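Suppressor protein MPT5 (PDB 5BZ1) binds recognition elements in the 3'-untranslated regions of target mRNAs through its Pumilio-repeat domain and regulates gene expression post-transcriptionally. Local coordinates at residues V41-Y46 with A75-L80; T84-V89 with I118-S123; Q204-L209 with F237-N242; K263-I268 with K329-L334. All coordinates share one frame; numbering follows the deposited sequence.

Interaction 1 (V41-Y46 with A75-L80); sequences VRDLMY and AEQKTL
Tyr46 OH donates a short hydrogen bond of 2.6 Å to Gln77 O, a backbone oxygen in the first turns of helix 75-85. The hydroxyl lies in the carbonyl plane and uses a lone pair of the oxygen. Gln77 also covers the ring: its CG sits 3.8 Å from the Tyr46 ring centroid, a CH-pi contact over the middle of one face. The two side chains run antiparallel past one another, ring and amide planes 25° apart, with CG of Tyr46 anti to its backbone N (chi1 -171°) to aim the phenol across the gap. Leu80 completes this end, its CB 3.2 Å from Tyr46 OH and its CD2 near the ring edge.

The amide of Gln77 runs back toward the other helix, where NE2 donates to Asp43 OD1 at 2.9 Å. That oxygen also receives Arg42 NE at 3.1 Å in a salt bridge, the two donors arriving from opposite faces of the carboxylate plane. Asp43 is thus probably held in its rotation. Arg42 is fixed in turn through NH1 on Tyr72 O.

The axes of the short helical segments approach to 12.3 Å at 27°, so side chains do the bridging between Pumilio repeats 1 and 2. Tyr46 meets Phe53 edge-to-face, while Met45, on the same turn, packs on helices 15-19, 22-32 and 62-69.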
loop_
_atom_site.group_PDB
_atom_site.type_symbol
_atom_site.label_atom_id
_atom_site.label_comp_id
_atom_site.label_asym_id
_atom_site.label_seq_id
_atom_site.Cartn_x
_atom_site.Cartn_y
_atom_site.Cartn_z
ATOM N N VAL A 41 -32.823 -27.235 -0.281
ATOM C CA VAL A 41 -31.645 -27.713 -0.996
ATOM C C VAL A 41 -30.377 -27.316 -0.245
ATOM O O VAL A 41 -29.383 -28.029 -0.291
ATOM C CB VAL A 41 -31.597 -27.237 -2.475
ATOM C CG1 VAL A 41 -31.043 -25.820 -2.584
ATOM C CG2 VAL A 41 -30.751 -28.185 -3.304
ATOM N N ARG A 42 -30.432 -26.190 0.463
ATOM C CA ARG A 42 -29.294 -25.702 1.235
ATOM C C ARG A 42 -29.005 -26.665 2.381
ATOM O O ARG A 42 -27.873 -27.133 2.548
ATOM C CB ARG A 42 -29.590 -24.304 1.789
ATOM C CG ARG A 42 -28.490 -23.719 2.674
ATOM C CD ARG A 42 -28.998 -22.523 3.473
ATOM N NE ARG A 42 -30.058 -22.913 4.395
ATOM C CZ ARG A 42 -30.890 -22.069 4.995
ATOM N NH1 ARG A 42 -30.801 -20.766 4.773
ATOM N NH2 ARG A 42 -31.824 -22.534 5.813
ATOM N N ASP A 43 -30.044 -26.968 3.153
ATOM C CA ASP A 43 -29.922 -27.826 4.323
ATOM C C ASP A 43 -29.539 -29.265 3.964
ATOM O O ASP A 43 -28.698 -29.869 4.628
ATOM C CB ASP A 43 -31.222 -27.798 5.133
ATOM C CG ASP A 43 -31.531 -26.419 5.691
ATOM O OD1 ASP A 43 -30.596 -25.602 5.808
ATOM O OD2 ASP A 43 -32.709 -26.158 6.017
ATOM N N LEU A 44 -30.155 -29.811 2.919
ATOM C CA LEU A 44 -29.845 -31.169 2.467
ATOM C C LEU A 44 -28.392 -31.268 1.992
ATOM O O LEU A 44 -27.648 -32.167 2.391
ATOM C CB LEU A 44 -30.800 -31.593 1.345
ATOM C CG LEU A 44 -32.247 -31.902 1.741
ATOM C CD1 LEU A 44 -33.163 -31.943 0.524
ATOM C CD2 LEU A 44 -32.325 -33.218 2.488
ATOM N N MET A 45 -28.005 -30.324 1.142
ATOM C CA MET A 45 -26.658 -30.232 0.593
ATOM C C MET A 45 -25.612 -30.129 1.701
ATOM O O MET A 45 -24.591 -30.824 1.676
ATOM C CB MET A 45 -26.591 -28.990 -0.293
ATOM C CG MET A 45 -25.303 -28.735 -1.008
ATOM S SD MET A 45 -25.370 -27.067 -1.692
ATOM C CE MET A 45 -26.958 -27.088 -2.526
ATOM N N TYR A 46 -25.887 -29.260 2.671
ATOM C CA TYR A 46 -24.945 -28.937 3.737
ATOM C C TYR A 46 -24.495 -30.165 4.518
ATOM O O TYR A 46 -23.298 -30.372 4.722
ATOM C CB TYR A 46 -25.568 -27.915 4.694
ATOM C CG TYR A 46 -24.597 -27.351 5.705
ATOM C CD1 TYR A 46 -23.852 -26.218 5.417
ATOM C CD2 TYR A 46 -24.425 -27.950 6.946
ATOM C CE1 TYR A 46 -22.964 -25.697 6.329
ATOM C CE2 TYR A 46 -23.535 -27.438 7.869
ATOM C CZ TYR A 46 -22.807 -26.309 7.552
ATOM O OH TYR A 46 -21.915 -25.786 8.459
ATOM N N ALA A 75 -26.254 -18.356 10.106
ATOM C CA ALA A 75 -25.076 -18.004 10.889
ATOM C C ALA A 75 -24.439 -19.252 11.492
ATOM O O ALA A 75 -23.214 -19.382 11.514
ATOM C CB ALA A 75 -25.435 -17.017 11.976
ATOM N N GLU A 76 -25.277 -20.159 11.988
ATOM C CA GLU A 76 -24.799 -21.427 12.531
ATOM C C GLU A 76 -24.032 -22.227 11.481
ATOM O O GLU A 76 -22.938 -22.724 11.751
ATOM C CB GLU A 76 -25.962 -22.265 13.067
ATOM C CG GLU A 76 -26.146 -22.187 14.572
ATOM C CD GLU A 76 -27.009 -23.314 15.113
ATOM O OE1 GLU A 76 -27.889 -23.804 14.371
ATOM O OE2 GLU A 76 -26.802 -23.712 16.280
ATOM N N GLN A 77 -24.613 -22.350 10.290
ATOM C CA GLN A 77 -23.989 -23.094 9.199
ATOM C C GLN A 77 -22.648 -22.495 8.770
ATOM O O GLN A 77 -21.696 -23.226 8.500
ATOM C CB GLN A 77 -24.939 -23.201 7.998
ATOM C CG GLN A 77 -26.066 -24.228 8.166
ATOM C CD GLN A 77 -27.142 -24.101 7.096
ATOM O OE1 GLN A 77 -27.313 -23.041 6.493
ATOM N NE2 GLN A 77 -27.872 -25.187 6.858
ATOM N N LYS A 78 -22.568 -21.168 8.706
ATOM C CA LYS A 78 -21.328 -20.520 8.282
ATOM C C LYS A 78 -20.231 -20.623 9.347
ATOM O O LYS A 78 -19.051 -20.778 9.025
ATOM C CB LYS A 78 -21.566 -19.058 7.880
ATOM C CG LYS A 78 -20.302 -18.338 7.412
ATOM C CD LYS A 78 -20.618 -17.002 6.752
ATOM C CE LYS A 78 -21.309 -17.205 5.417
ATOM N NZ LYS A 78 -22.045 -15.984 4.991
ATOM N N THR A 79 -20.629 -20.550 10.615
ATOM C CA THR A 79 -19.690 -20.708 11.721
ATOM C C THR A 79 -19.074 -22.111 11.721
ATOM O O THR A 79 -17.868 -22.271 11.932
ATOM C CB THR A 79 -20.366 -20.414 13.074
ATOM O OG1 THR A 79 -20.811 -19.051 13.097
ATOM C CG2 THR A 79 -19.396 -20.635 14.222
ATOM N N LEU A 80 -19.900 -23.124 11.471
ATOM C CA LEU A 80 -19.410 -24.497 11.408
ATOM C C LEU A 80 -18.460 -24.694 10.225
ATOM O O LEU A 80 -17.435 -25.364 10.357
ATOM C CB LEU A 80 -20.574 -25.490 11.349
ATOM C CG LEU A 80 -20.200 -26.970 11.259
ATOM C CD1 LEU A 80 -19.215 -27.337 12.357
ATOM C CD2 LEU A 80 -21.438 -27.859 11.333
#

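Interaction 2 (T84-V89 with I118-S123); sequences TIYPNV and IIKGFS
Lys120 O is gripped twice at the end of its helix, by Ser123 OG at 2.6 Å and by Ser123 N, and from the same lysine NZ crosses to Tyr86 OH, donating a hydrogen bond of 3.2 Å. The lysine chain is fully extended and crosses the tyrosine at a slant, laying CD 3.7 Å from Tyr86 CE1 before the ammonium meets the hydroxyl. Chi1 of 80° places CG of Tyr86 in the crowded position between backbone N and carbonyl carbon, and the ring rises beside Lys120 with Gly121 CA at its edge. Another residue, Phe126, meets this ring edge-to-face.

Both segments come from Pumilio repeat 3 and its C-terminal border, where the end of helix 75-85 and the start of helix 89-93 pack on the end of helix 112-121. Gly121 makes the closeness possible: lacking a side chain, it brings CA to 3.2 Å from Tyr86 O, a CA-H...O contact, and a CB there would clash with that oxygen. A leucine in place of Tyr86 would probably leave Lys120 NZ without its hydroxyl partner and open a gap beside the lysine methylenes.

Beyond the glycine, toward Phe122, the contact is apolar. Val89 CG2 lies 3.3 Å from Gly121 O and sits over the centre of the Phe122 ring, 3.7 Å from its centroid and 10° off the normal, as a CH-pi contact. The Phe122 ring also stacks with Phe159 of helix 158-165.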
loop_
_atom_site.group_PDB
_atom_site.type_symbol
_atom_site.label_atom_id
_atom_site.label_comp_id
_atom_site.label_asym_id
_atom_site.label_seq_id
_atom_site.Cartn_x
_atom_site.Cartn_y
_atom_site.Cartn_z
ATOM N N THR A 84 -14.434 -25.563 10.521
ATOM C CA THR A 84 -13.861 -26.731 9.864
ATOM C C THR A 84 -12.546 -26.408 9.145
ATOM O O THR A 84 -11.612 -27.209 9.160
ATOM C CB THR A 84 -14.855 -27.352 8.858
ATOM O OG1 THR A 84 -16.105 -27.604 9.512
ATOM C CG2 THR A 84 -14.312 -28.657 8.294
ATOM N N ILE A 85 -12.469 -25.229 8.531
ATOM C CA ILE A 85 -11.368 -24.935 7.617
ATOM C C ILE A 85 -10.374 -23.857 8.056
ATOM O O ILE A 85 -9.392 -23.619 7.356
ATOM C CB ILE A 85 -11.890 -24.608 6.188
ATOM C CG1 ILE A 85 -12.877 -23.440 6.211
ATOM C CG2 ILE A 85 -12.543 -25.832 5.560
ATOM C CD1 ILE A 85 -12.242 -22.077 6.061
ATOM N N TYR A 86 -10.619 -23.198 9.187
ATOM C CA TYR A 86 -9.714 -22.129 9.627
ATOM C C TYR A 86 -8.235 -22.533 9.795
ATOM O O TYR A 86 -7.354 -21.719 9.516
ATOM C CB TYR A 86 -10.245 -21.366 10.858
ATOM C CG TYR A 86 -10.043 -22.038 12.203
ATOM C CD1 TYR A 86 -8.838 -21.925 12.892
ATOM C CD2 TYR A 86 -11.070 -22.751 12.799
ATOM C CE1 TYR A 86 -8.660 -22.530 14.125
ATOM C CE2 TYR A 86 -10.903 -23.355 14.028
ATOM C CZ TYR A 86 -9.700 -23.243 14.684
ATOM O OH TYR A 86 -9.546 -23.848 15.908
ATOM N N PRO A 87 -7.951 -23.781 10.230
ATOM C CA PRO A 87 -6.519 -24.111 10.284
ATOM C C PRO A 87 -5.846 -24.152 8.903
ATOM O O PRO A 87 -4.615 -24.139 8.841
ATOM C CB PRO A 87 -6.506 -25.514 10.903
ATOM C CG PRO A 87 -7.791 -25.610 11.678
ATOM C CD PRO A 87 -8.779 -24.830 10.861
ATOM N N ASN A 88 -6.631 -24.193 7.827
ATOM C CA ASN A 88 -6.083 -24.393 6.486
ATOM C C ASN A 88 -6.021 -23.140 5.617
ATOM O O ASN A 88 -5.861 -23.244 4.401
ATOM C CB ASN A 88 -6.878 -25.468 5.742
ATOM C CG ASN A 88 -7.101 -26.708 6.576
ATOM O OD1 ASN A 88 -6.159 -27.431 6.902
ATOM N ND2 ASN A 88 -8.357 -26.967 6.921
ATOM N N VAL A 89 -6.139 -21.967 6.234
ATOM C CA VAL A 89 -6.216 -20.714 5.480
ATOM C C VAL A 89 -5.002 -20.432 4.587
ATOM O O VAL A 89 -5.147 -19.813 3.536
ATOM C CB VAL A 89 -6.500 -19.491 6.388
ATOM C CG1 VAL A 89 -7.919 -19.553 6.940
ATOM C CG2 VAL A 89 -5.489 -19.413 7.526
ATOM N N ILE A 118 -11.286 -17.036 11.797
ATOM C CA ILE A 118 -10.444 -16.769 10.634
ATOM C C ILE A 118 -9.089 -16.192 11.059
ATOM O O ILE A 118 -8.037 -16.651 10.609
ATOM C CB ILE A 118 -11.144 -15.796 9.662
ATOM C CG1 ILE A 118 -12.316 -16.490 8.963
ATOM C CG2 ILE A 118 -10.167 -15.256 8.631
ATOM C CD1 ILE A 118 -13.243 -15.539 8.223
ATOM N N ILE A 119 -9.127 -15.186 11.929
ATOM C CA ILE A 119 -7.914 -14.560 12.453
ATOM C C ILE A 119 -7.048 -15.571 13.216
ATOM O O ILE A 119 -5.817 -15.520 13.164
ATOM C CB ILE A 119 -8.269 -13.346 13.343
ATOM C CG1 ILE A 119 -8.873 -12.232 12.491
ATOM C CG2 ILE A 119 -7.048 -12.824 14.089
ATOM C CD1 ILE A 119 -7.987 -11.830 11.313
ATOM N N LYS A 120 -7.694 -16.502 13.911
ATOM C CA LYS A 120 -6.974 -17.552 14.623
ATOM C C LYS A 120 -6.210 -18.448 13.643
ATOM O O LYS A 120 -5.091 -18.887 13.927
ATOM C CB LYS A 120 -7.938 -18.389 15.465
ATOM C CG LYS A 120 -7.269 -19.488 16.282
ATOM C CD LYS A 120 -8.302 -20.272 17.078
ATOM C CE LYS A 120 -7.679 -21.465 17.781
ATOM N NZ LYS A 120 -8.690 -22.230 18.556
ATOM N N GLY A 121 -6.807 -18.698 12.482
ATOM C CA GLY A 121 -6.171 -19.526 11.472
ATOM C C GLY A 121 -4.922 -18.883 10.901
ATOM O O GLY A 121 -3.978 -19.576 10.508
ATOM N N PHE A 122 -4.916 -17.554 10.855
ATOM C CA PHE A 122 -3.776 -16.808 10.340
ATOM C C PHE A 122 -2.724 -16.545 11.421
ATOM O O PHE A 122 -1.659 -15.987 11.138
ATOM C CB PHE A 122 -4.230 -15.477 9.732
ATOM C CG PHE A 122 -4.840 -15.604 8.362
ATOM C CD1 PHE A 122 -4.056 -15.949 7.267
ATOM C CD2 PHE A 122 -6.193 -15.360 8.161
ATOM C CE1 PHE A 122 -4.613 -16.064 5.997
ATOM C CE2 PHE A 122 -6.760 -15.475 6.896
ATOM C CZ PHE A 122 -5.967 -15.826 5.815
ATOM N N SER A 123 -3.028 -16.931 12.659
ATOM C CA SER A 123 -2.083 -16.752 13.760
ATOM C C SER A 123 -0.978 -17.800 13.684
ATOM O O SER A 123 -1.092 -18.786 12.949
ATOM C CB SER A 123 -2.787 -16.845 15.114
ATOM O OG SER A 123 -3.139 -18.186 15.415
#

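Interaction 3 (Q204-L209 with F237-N242); sequences QFLPGL and FNRLSN
Leu206 and Arg239 meet in a mainly apolar surface contact, in which the turn following helix 192-204 packs on the last turn of helix 229-240. No hydrogen bond crosses it. Leu206 reaches toward Leu240 tip to tip, CD2 of Leu206 standing 3.5 Å from CD2 of Leu240. With its CG anti to the backbone N (chi1 -167°), Leu206 directs that methyl across the gap, and the same CD2 also lies 3.9 Å from the aliphatic CD of Arg239.

The turn belongs to Pumilio repeat 6, whereas the helix end runs over the border from repeat 6 into repeat 7. The contact therefore lies where one alpha-helical unit hands over to the next. Leu240 additionally packs on Ile210 and on Leu247 of helix 244-248; an alanine here would probably leave Leu206 CD2 without its facing methyl and open a gap between the turn and the helix end.

Outside the leucine pair, the extended chain of Arg239 carries its guanidinium to Pro207 at about a right angle, CD of the proline over one face of the group. NH1 of Arg239 comes within 3.5 Å of Pro207 CG. From the same side, obliquely, Gln204 O comes to 3.3 Å from Arg239 NH2, at an angle too poor for a hydrogen bond.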
loop_
_atom_site.group_PDB
_atom_site.type_symbol
_atom_site.label_atom_id
_atom_site.label_comp_id
_atom_site.label_asym_id
_atom_site.label_seq_id
_atom_site.Cartn_x
_atom_site.Cartn_y
_atom_site.Cartn_z
ATOM N N GLN A 204 14.627 1.969 9.252
ATOM C CA GLN A 204 15.776 1.116 9.547
ATOM C C GLN A 204 16.407 0.548 8.275
ATOM O O GLN A 204 17.632 0.448 8.169
ATOM C CB GLN A 204 15.368 -0.023 10.488
ATOM C CG GLN A 204 16.457 -1.073 10.704
ATOM C CD GLN A 204 16.072 -2.138 11.718
ATOM O OE1 GLN A 204 15.017 -2.062 12.349
ATOM N NE2 GLN A 204 16.934 -3.138 11.882
ATOM N N PHE A 205 15.565 0.196 7.307
ATOM C CA PHE A 205 16.034 -0.417 6.068
ATOM C C PHE A 205 15.878 0.509 4.867
ATOM O O PHE A 205 15.731 0.052 3.733
ATOM C CB PHE A 205 15.293 -1.730 5.821
ATOM C CG PHE A 205 15.609 -2.798 6.824
ATOM C CD1 PHE A 205 16.705 -3.630 6.645
ATOM C CD2 PHE A 205 14.818 -2.967 7.949
ATOM C CE1 PHE A 205 17.004 -4.616 7.571
ATOM C CE2 PHE A 205 15.108 -3.949 8.878
ATOM C CZ PHE A 205 16.205 -4.775 8.690
ATOM N N LEU A 206 15.923 1.811 5.128
ATOM C CA LEU A 206 15.797 2.836 4.092
ATOM C C LEU A 206 16.700 2.660 2.853
ATOM O O LEU A 206 16.223 2.829 1.724
ATOM C CB LEU A 206 15.982 4.229 4.703
ATOM C CG LEU A 206 15.582 5.433 3.856
ATOM C CD1 LEU A 206 14.119 5.347 3.482
ATOM C CD2 LEU A 206 15.845 6.708 4.626
ATOM N N PRO A 207 17.998 2.328 3.049
ATOM C CA PRO A 207 18.859 2.201 1.865
ATOM C C PRO A 207 18.413 1.107 0.893
ATOM O O PRO A 207 18.697 1.218 -0.301
ATOM C CB PRO A 207 20.224 1.844 2.461
ATOM C CG PRO A 207 20.193 2.400 3.842
ATOM C CD PRO A 207 18.776 2.187 4.296
ATOM N N GLY A 208 17.732 0.076 1.384
ATOM C CA GLY A 208 17.273 -0.998 0.520
ATOM C C GLY A 208 15.903 -0.730 -0.080
ATOM O O GLY A 208 15.368 -1.555 -0.827
ATOM N N LEU A 209 15.338 0.430 0.241
ATOM C CA LEU A 209 13.984 0.772 -0.178
ATOM C C LEU A 209 13.943 1.997 -1.091
ATOM O O LEU A 209 13.176 2.037 -2.054
ATOM C CB LEU A 209 13.103 1.032 1.047
ATOM C CG LEU A 209 12.858 -0.127 2.013
ATOM C CD1 LEU A 209 11.957 0.308 3.159
ATOM C CD2 LEU A 209 12.250 -1.303 1.278
ATOM N N PHE A 237 15.605 12.961 6.483
ATOM C CA PHE A 237 16.679 13.852 6.073
ATOM C C PHE A 237 17.994 13.536 6.778
ATOM O O PHE A 237 19.057 13.636 6.172
ATOM C CB PHE A 237 16.302 15.320 6.267
ATOM C CG PHE A 237 17.231 16.268 5.565
ATOM C CD1 PHE A 237 17.249 16.335 4.175
ATOM C CD2 PHE A 237 18.097 17.076 6.283
ATOM C CE1 PHE A 237 18.109 17.198 3.516
ATOM C CE2 PHE A 237 18.961 17.942 5.631
ATOM C CZ PHE A 237 18.966 18.003 4.246
ATOM N N ASN A 238 17.924 13.153 8.049
ATOM C CA ASN A 238 19.127 12.772 8.786
ATOM C C ASN A 238 19.813 11.553 8.169
ATOM O O ASN A 238 21.039 11.493 8.088
ATOM C CB ASN A 238 18.804 12.508 10.258
ATOM C CG ASN A 238 18.415 13.770 11.006
ATOM O OD1 ASN A 238 18.676 14.881 10.549
ATOM N ND2 ASN A 238 17.789 13.602 12.169
ATOM N N ARG A 239 19.010 10.590 7.726
ATOM C CA ARG A 239 19.527 9.346 7.165
ATOM C C ARG A 239 20.038 9.507 5.733
ATOM O O ARG A 239 20.854 8.709 5.268
ATOM C CB ARG A 239 18.450 8.253 7.207
ATOM C CG ARG A 239 18.814 7.051 8.070
ATOM C CD ARG A 239 17.940 5.842 7.765
ATOM N NE ARG A 239 18.497 4.609 8.320
ATOM C CZ ARG A 239 19.521 3.948 7.785
ATOM N NH1 ARG A 239 20.111 4.406 6.688
ATOM N NH2 ARG A 239 19.966 2.834 8.349
ATOM N N LEU A 240 19.569 10.545 5.045
ATOM C CA LEU A 240 19.801 10.682 3.608
ATOM C C LEU A 240 20.591 11.910 3.163
ATOM O O LEU A 240 21.121 11.919 2.054
ATOM C CB LEU A 240 18.466 10.696 2.873
ATOM C CG LEU A 240 17.594 9.476 3.112
ATOM C CD1 LEU A 240 16.224 9.719 2.519
ATOM C CD2 LEU A 240 18.253 8.241 2.519
ATOM N N SER A 241 20.649 12.941 4.005
ATOM C CA SER A 241 21.228 14.231 3.618
ATOM C C SER A 241 22.607 14.111 2.976
ATOM O O SER A 241 22.909 14.813 2.011
ATOM C CB SER A 241 21.301 15.178 4.817
ATOM O OG SER A 241 22.080 14.624 5.861
ATOM N N ASN A 242 23.431 13.211 3.507
ATOM C CA ASN A 242 24.785 13.009 3.001
ATOM C C ASN A 242 24.831 12.369 1.608
ATOM O O ASN A 242 25.851 12.447 0.923
ATOM C CB ASN A 242 25.607 12.181 3.995
ATOM C CG ASN A 242 26.037 12.984 5.213
ATOM O OD1 ASN A 242 26.351 14.170 5.110
ATOM N ND2 ASN A 242 26.056 12.336 6.374
#

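Interaction 4 (K263-I268 with K329-L334); sequences KLFRII and KNYSPL
Apolar and aromatic contacts carry this interface: within 329-334 Phe265 meets Asn330, Tyr331 and Leu334. Phe265 CD2 touches Asn330 CB at 3.5 Å. Phe265 and Tyr331 run alongside each other in the same direction, chi1 of 60° setting CG of Tyr331 between its backbone N and carbonyl carbon. Their rings are oblique, with planes at 36° and centroids 5.4 Å apart, and Phe265 CZ approaches Tyr331 CD2 to 3.6 Å. Leu334 CD1 stands near the edge of the Phe265 ring, 4.4 Å from Phe265 CD1. One turn later Ile268 CG2 packs on Leu334 CD2 at 3.8 Å, the side chains crossing at about a right angle.

Polar bonds do not cross the contact but hold its parts. Asn330 ND2 donates to Thr324 O and Tyr331 OH bonds with Leu326 O, both in helix 318-326. Leu334 N bonds back to Tyr331 O at 2.9 Å, closing the turn that brings the leucine round to the helix.

Helix 354-375 adds to the packing: Phe361 meets Tyr331 edge-to-face and touches Phe265 and Leu334. Hydrophobic packing of this kind, from repeat 7 onto repeat 8, is characteristic of the stacked helical units of a Pumilio homology domain.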
loop_
_atom_site.group_PDB
_atom_site.type_symbol
_atom_site.label_atom_id
_atom_site.label_comp_id
_atom_site.label_asym_id
_atom_site.label_seq_id
_atom_site.Cartn_x
_atom_site.Cartn_y
_atom_site.Cartn_z
ATOM N N LYS A 263 6.882 18.497 -0.446
ATOM C CA LYS A 263 6.266 18.409 0.872
ATOM C C LYS A 263 6.756 19.536 1.783
ATOM O O LYS A 263 5.974 20.134 2.524
ATOM C CB LYS A 263 6.556 17.053 1.512
ATOM C CG LYS A 263 5.836 16.847 2.831
ATOM C CD LYS A 263 6.113 15.480 3.426
ATOM C CE LYS A 263 5.372 15.316 4.741
ATOM N NZ LYS A 263 3.897 15.447 4.575
ATOM N N LEU A 264 8.055 19.819 1.719
ATOM C CA LEU A 264 8.648 20.911 2.484
ATOM C C LEU A 264 8.020 22.248 2.099
ATOM O O LEU A 264 7.639 23.038 2.964
ATOM C CB LEU A 264 10.163 20.963 2.263
ATOM C CG LEU A 264 11.012 19.844 2.868
ATOM C CD1 LEU A 264 12.465 19.996 2.463
ATOM C CD2 LEU A 264 10.892 19.833 4.383
ATOM N N PHE A 265 7.924 22.490 0.795
ATOM C CA PHE A 265 7.320 23.706 0.267
ATOM C C PHE A 265 5.874 23.860 0.733
ATOM O O PHE A 265 5.471 24.929 1.187
ATOM C CB PHE A 265 7.366 23.689 -1.262
ATOM C CG PHE A 265 8.687 24.124 -1.843
ATOM C CD1 PHE A 265 9.397 25.182 -1.285
ATOM C CD2 PHE A 265 9.211 23.481 -2.956
ATOM C CE1 PHE A 265 10.610 25.589 -1.831
ATOM C CE2 PHE A 265 10.420 23.881 -3.505
ATOM C CZ PHE A 265 11.121 24.936 -2.940
ATOM N N ARG A 266 5.100 22.785 0.624
ATOM C CA ARG A 266 3.677 22.832 0.956
ATOM C C ARG A 266 3.425 23.126 2.438
ATOM O O ARG A 266 2.503 23.869 2.785
ATOM C CB ARG A 266 2.982 21.532 0.546
ATOM C CG ARG A 266 1.469 21.608 0.624
ATOM C CD ARG A 266 0.807 20.414 -0.038
ATOM N NE ARG A 266 -0.584 20.695 -0.380
ATOM C CZ ARG A 266 -1.406 19.820 -0.950
ATOM N NH1 ARG A 266 -0.980 18.598 -1.240
ATOM N NH2 ARG A 266 -2.656 20.165 -1.227
ATOM N N ILE A 267 4.247 22.540 3.304
ATOM C CA ILE A 267 4.133 22.770 4.741
ATOM C C ILE A 267 4.402 24.232 5.093
ATOM O O ILE A 267 3.628 24.860 5.816
ATOM C CB ILE A 267 5.095 21.862 5.535
ATOM C CG1 ILE A 267 4.544 20.437 5.608
ATOM C CG2 ILE A 267 5.301 22.395 6.939
ATOM C CD1 ILE A 267 5.485 19.442 6.254
ATOM N N ILE A 268 5.500 24.763 4.568
ATOM C CA ILE A 268 5.934 26.119 4.884
ATOM C C ILE A 268 4.980 27.183 4.327
ATOM O O ILE A 268 4.627 28.131 5.030
ATOM C CB ILE A 268 7.391 26.363 4.413
ATOM C CG1 ILE A 268 8.341 25.377 5.100
ATOM C CG2 ILE A 268 7.830 27.787 4.701
ATOM C CD1 ILE A 268 9.785 25.462 4.624
ATOM N N LYS A 329 6.441 28.369 -8.675
ATOM C CA LYS A 329 5.066 27.973 -8.378
ATOM C C LYS A 329 4.964 27.322 -7.003
ATOM O O LYS A 329 3.939 27.424 -6.327
ATOM C CB LYS A 329 4.544 27.006 -9.440
ATOM C CG LYS A 329 4.030 27.690 -10.693
ATOM C CD LYS A 329 3.831 26.687 -11.819
ATOM C CE LYS A 329 3.544 27.388 -13.140
ATOM N NZ LYS A 329 3.530 26.433 -14.287
ATOM N N ASN A 330 6.040 26.659 -6.596
ATOM C CA ASN A 330 6.068 25.936 -5.335
ATOM C C ASN A 330 6.313 26.818 -4.112
ATOM O O ASN A 330 6.001 26.418 -2.990
ATOM C CB ASN A 330 7.125 24.828 -5.385
ATOM C CG ASN A 330 6.823 23.773 -6.433
ATOM O OD1 ASN A 330 5.670 23.567 -6.809
ATOM N ND2 ASN A 330 7.865 23.091 -6.902
ATOM N N TYR A 331 6.870 28.010 -4.321
ATOM C CA TYR A 331 7.327 28.827 -3.196
ATOM C C TYR A 331 7.099 30.339 -3.315
ATOM O O TYR A 331 7.715 31.112 -2.581
ATOM C CB TYR A 331 8.810 28.555 -2.911
ATOM C CG TYR A 331 9.739 28.852 -4.070
ATOM C CD1 TYR A 331 10.138 30.151 -4.350
ATOM C CD2 TYR A 331 10.235 27.830 -4.869
ATOM C CE1 TYR A 331 10.987 30.428 -5.396
ATOM C CE2 TYR A 331 11.089 28.098 -5.917
ATOM C CZ TYR A 331 11.460 29.401 -6.177
ATOM O OH TYR A 331 12.310 29.684 -7.220
ATOM N N SER A 332 6.222 30.764 -4.219
ATOM C CA SER A 332 5.986 32.198 -4.416
ATOM C C SER A 332 5.544 32.983 -3.161
ATOM O O SER A 332 5.971 34.125 -2.979
ATOM C CB SER A 332 5.054 32.462 -5.609
ATOM O OG SER A 332 3.687 32.439 -5.244
ATOM N N PRO A 333 4.701 32.383 -2.289
ATOM C CA PRO A 333 4.375 33.119 -1.059
ATOM C C PRO A 333 5.586 33.365 -0.149
ATOM O O PRO A 333 5.523 34.258 0.697
ATOM C CB PRO A 333 3.371 32.198 -0.358
ATOM C CG PRO A 333 2.737 31.430 -1.463
ATOM C CD PRO A 333 3.845 31.191 -2.445
ATOM N N LEU A 334 6.658 32.591 -0.322
ATOM C CA LEU A 334 7.865 32.754 0.489
ATOM C C LEU A 334 8.708 33.943 0.026
ATOM O O LEU A 334 9.702 34.295 0.667
ATOM C CB LEU A 334 8.728 31.486 0.465
ATOM C CG LEU A 334 8.093 30.109 0.682
ATOM C CD1 LEU A 334 9.157 29.044 0.912
ATOM C CD2 LEU A 334 7.120 30.129 1.834
#

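In the fold
All four interactions lie within the Pumilio homology domain and follow one another in series along the chain. Interactions 1 and 2 share helix 75-85 and have centres about 19 Å apart; interactions 3 and 4 lie toward the other end, with centres about 24 Å apart and nearest atoms about 6 Å. Interactions 1 and 4 are about 61 Å apart between centres, on opposite sides of the chain's centre. The nearest atom of each contact stays about 9 to 12 Å from the bound RNA. None of them touches the RNA; they join helices within and between repeats of the scaffold that carries it.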